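Local atomic coordinates of sialidase domain-containing protein (Dyadobacter fermentans, PDB entry 5HX0), a protein that is of unknown function but has a sialidase-like beta-propeller fold with a BNR repeat-like domain, consistent with a role in binding or processing carbohydrates. Residues P188-P193 and G201-A206. Sequence-based numbering, arbitrary orientation.
Sequences PPHIEP and GEKLPA
In the long connection between two blades of a sialidase-like beta-propeller, the extended residues 188-191 of segment 188-193 meet 201-206 as the loop doubles back, with the CA atoms of His190 and Pro205 closest, 4.3 Å apart. A direct backbone hydrogen bond joins them: Ala206 N donates to Pro189 O (3.0 Å, nearly straight at 166°), reaching the oxygen from above the carbonyl plane. Proline suits position 189, since its fixed phi favours the extended backbone here, and it still offers its carbonyl across the contact. Beside this bond a water accepts from Ile191 N and donates to Leu204 O (2.7 Å), bridging backbone groups that do not meet directly. Leu204 O also lies in the plane of the His190 ring, at its edge, 3.2 Å from CD2, while His190 CA adds a CA-H...O contact to it.

A chi1 of 166°, which sets CG beside the carbonyl carbon, turns one face of the His190 ring to Lys203. The lysine's CB sits 3.9 Å from the ring centroid in a CH-pi contact, and its bent aliphatic chain continues past ND1. Here lysine contributes methylenes, whereas the imidazole's NE2 hydrogen-bonds to the backbone O of Glu194 within the same loop. Farther along, the side chains of Pro188 and Pro205 cross at about a right angle, and Pro188 CG approaches Ala206 O at 3.3 Å. The small Ala206 methyl fits beside Pro189 O, in a buried place near Ile191.

Ile191 and Ala206 pack on Val224 of strand 220-229, and Ile191 also reaches strand 234-242. Pro188 touches Val172 and Leu204 touches Phe167, both of strand 165-175, so the folded connection contacts strands of both blades it links.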
ATOM      1  N   PRO A 188      -0.133  17.099 -10.326  1.00 16.36           N
ATOM      2  CA  PRO A 188      -0.382  17.979 -11.464  1.00 19.53           C
ATOM      3  C   PRO A 188      -1.067  19.251 -11.003  1.00 16.89           C
ATOM      4  O   PRO A 188      -1.682  19.278  -9.924  1.00 13.20           O
ATOM      5  CB  PRO A 188      -1.303  17.146 -12.365  1.00 13.30           C
ATOM      6  CG  PRO A 188      -0.944  15.723 -12.045  1.00 10.72           C
ATOM      7  CD  PRO A 188      -0.660  15.735 -10.552  1.00  9.19           C
ATOM      8  N   PRO A 189      -0.986  20.324 -11.779  1.00 20.31           N
ATOM      9  CA  PRO A 189      -1.717  21.535 -11.408  1.00 17.74           C
ATOM     10  C   PRO A 189      -3.214  21.280 -11.439  1.00 20.93           C
ATOM     11  O   PRO A 189      -3.714  20.425 -12.177  1.00 17.80           O
ATOM     12  CB  PRO A 189      -1.301  22.546 -12.482  1.00 19.05           C
ATOM     13  CG  PRO A 189      -0.941  21.693 -13.676  1.00 18.50           C
ATOM     14  CD  PRO A 189      -0.313  20.459 -13.088  1.00 17.59           C
ATOM     15  N   HIS A 190      -3.931  22.026 -10.614  1.00 18.58           N
ATOM     16  CA  HIS A 190      -5.355  22.199 -10.856  1.00 21.28           C
ATOM     17  C   HIS A 190      -5.529  23.131 -12.053  1.00 22.42           C
ATOM     18  O   HIS A 190      -4.864  24.163 -12.133  1.00 21.90           O
ATOM     19  CB  HIS A 190      -6.040  22.784  -9.623  1.00 21.87           C
ATOM     20  CG  HIS A 190      -7.414  23.295  -9.901  1.00 22.94           C
ATOM     21  ND1 HIS A 190      -7.674  24.622 -10.166  1.00 21.53           N
ATOM     22  CD2 HIS A 190      -8.598  22.648 -10.008  1.00 18.76           C
ATOM     23  CE1 HIS A 190      -8.965  24.775 -10.401  1.00 23.20           C
ATOM     24  NE2 HIS A 190      -9.549  23.594 -10.309  1.00 22.90           N
ATOM     25  N   ILE A 191      -6.394  22.773 -12.989  1.00 19.38           N
ATOM     26  CA  ILE A 191      -6.608  23.619 -14.161  1.00 22.72           C
ATOM     27  C   ILE A 191      -7.955  24.319 -14.030  1.00 22.45           C
ATOM     28  O   ILE A 191      -8.908  23.787 -13.444  1.00 20.99           O
ATOM     29  CB  ILE A 191      -6.495  22.840 -15.490  1.00 21.18           C
ATOM     30  CG1 ILE A 191      -7.446  21.643 -15.515  1.00 17.92           C
ATOM     31  CG2 ILE A 191      -5.042  22.381 -15.699  1.00 20.51           C
ATOM     32  CD1 ILE A 191      -7.695  21.093 -16.924  1.00 21.31           C
ATOM     33  N   GLU A 192      -8.012  25.542 -14.564  1.00 24.75           N
ATOM     34  CA  GLU A 192      -9.168  26.417 -14.368  1.00 32.22           C
ATOM     35  C   GLU A 192     -10.514  25.777 -14.693  1.00 24.75           C
ATOM     36  O   GLU A 192     -11.472  26.017 -13.943  1.00 26.19           O
ATOM     37  CB  GLU A 192      -8.969  27.702 -15.191  1.00 47.99           C
ATOM     38  CG  GLU A 192     -10.018  28.786 -14.956  1.00 68.02           C
ATOM     39  CD  GLU A 192      -9.819  30.006 -15.853  1.00 87.38           C
ATOM     40  OE1 GLU A 192      -8.941  29.959 -16.746  1.00 93.75           O
ATOM     41  OE2 GLU A 192     -10.539  31.012 -15.663  1.00 91.67           O
ATOM     42  N   PRO A 193     -10.676  24.983 -15.754  1.00 24.43           N
ATOM     43  CA  PRO A 193     -12.005  24.399 -16.022  1.00 24.29           C
ATOM     44  C   PRO A 193     -12.512  23.451 -14.948  1.00 23.02           C
ATOM     45  O   PRO A 193     -13.727  23.253 -14.853  1.00 24.48           O
ATOM     46  CB  PRO A 193     -11.800  23.664 -17.353  1.00 26.29           C
ATOM     47  CG  PRO A 193     -10.678  24.412 -18.006  1.00 29.05           C
ATOM     48  CD  PRO A 193      -9.753  24.763 -16.883  1.00 20.88           C
ATOM     49  N   GLY A 201      -9.663  18.901   0.623  1.00 20.74           N
ATOM     50  CA  GLY A 201      -9.922  20.321   0.504  1.00 21.27           C
ATOM     51  C   GLY A 201      -9.033  21.090  -0.447  1.00 28.89           C
ATOM     52  O   GLY A 201      -9.117  22.322  -0.475  1.00 27.79           O
ATOM     53  N   GLU A 202      -8.184  20.421  -1.219  1.00 23.01           N
ATOM     54  CA  GLU A 202      -7.339  21.110  -2.181  1.00 19.34           C
ATOM     55  C   GLU A 202      -8.088  21.252  -3.501  1.00 25.64           C
ATOM     56  O   GLU A 202      -8.991  20.469  -3.806  1.00 22.30           O
ATOM     57  CB  GLU A 202      -6.038  20.337  -2.406  1.00 28.01           C
ATOM     58  CG  GLU A 202      -5.327  19.914  -1.126  1.00 45.39           C
ATOM     59  CD  GLU A 202      -4.353  20.969  -0.624  1.00 64.39           C
ATOM     60  OE1 GLU A 202      -3.654  21.581  -1.464  1.00 67.97           O
ATOM     61  OE2 GLU A 202      -4.291  21.192   0.609  1.00 71.03           O
ATOM     62  N   LYS A 203      -7.701  22.248  -4.296  1.00 19.61           N
ATOM     63  CA  LYS A 203      -8.212  22.290  -5.662  1.00 22.87           C
ATOM     64  C   LYS A 203      -7.717  21.058  -6.409  1.00 22.66           C
ATOM     65  O   LYS A 203      -6.549  20.674  -6.298  1.00 21.06           O
ATOM     66  CB  LYS A 203      -7.775  23.569  -6.371  1.00 25.43           C
ATOM     67  CG  LYS A 203      -8.455  24.836  -5.796  1.00 33.08           C
ATOM     68  CD  LYS A 203      -8.400  26.006  -6.775  1.00 49.21           C
ATOM     69  CE  LYS A 203      -6.970  26.460  -7.026  1.00 58.79           C
ATOM     70  NZ  LYS A 203      -6.386  27.164  -5.850  1.00 66.45           N
ATOM     71  N   LEU A 204      -8.612  20.426  -7.158  1.00 17.92           N
ATOM     72  CA  LEU A 204      -8.336  19.067  -7.654  1.00 19.03           C
ATOM     73  C   LEU A 204      -7.213  19.049  -8.689  1.00 14.87           C
ATOM     74  O   LEU A 204      -7.353  19.662  -9.755  1.00 15.20           O
ATOM     75  CB  LEU A 204      -9.601  18.455  -8.249  1.00 18.37           C
ATOM     76  CG  LEU A 204      -9.515  16.945  -8.518  1.00 16.15           C
ATOM     77  CD1 LEU A 204     -10.304  16.181  -7.480  1.00 17.14           C
ATOM     78  CD2 LEU A 204      -9.989  16.598  -9.940  1.00 18.24           C
ATOM     79  N   PRO A 205      -6.113  18.331  -8.445  1.00 16.95           N
ATOM     80  CA  PRO A 205      -5.084  18.165  -9.486  1.00 15.08           C
ATOM     81  C   PRO A 205      -5.635  17.441 -10.710  1.00 16.69           C
ATOM     82  O   PRO A 205      -6.399  16.481 -10.593  1.00 14.33           O
ATOM     83  CB  PRO A 205      -4.013  17.317  -8.786  1.00 14.03           C
ATOM     84  CG  PRO A 205      -4.287  17.472  -7.291  1.00 17.36           C
ATOM     85  CD  PRO A 205      -5.780  17.592  -7.213  1.00 16.19           C
ATOM     86  N   ALA A 206      -5.197  17.880 -11.890  1.00 15.26           N
ATOM     87  CA  ALA A 206      -5.623  17.226 -13.126  1.00 15.76           C
ATOM     88  C   ALA A 206      -5.132  15.767 -13.190  1.00 16.17           C
ATOM     89  O   ALA A 206      -4.228  15.351 -12.472  1.00 14.91           O
ATOM     90  CB  ALA A 206      -5.113  18.008 -14.340  1.00 12.68           C
TER
HETATM   91  O   HOH W   1      -7.520  20.067 -12.409  1.00 16.35           O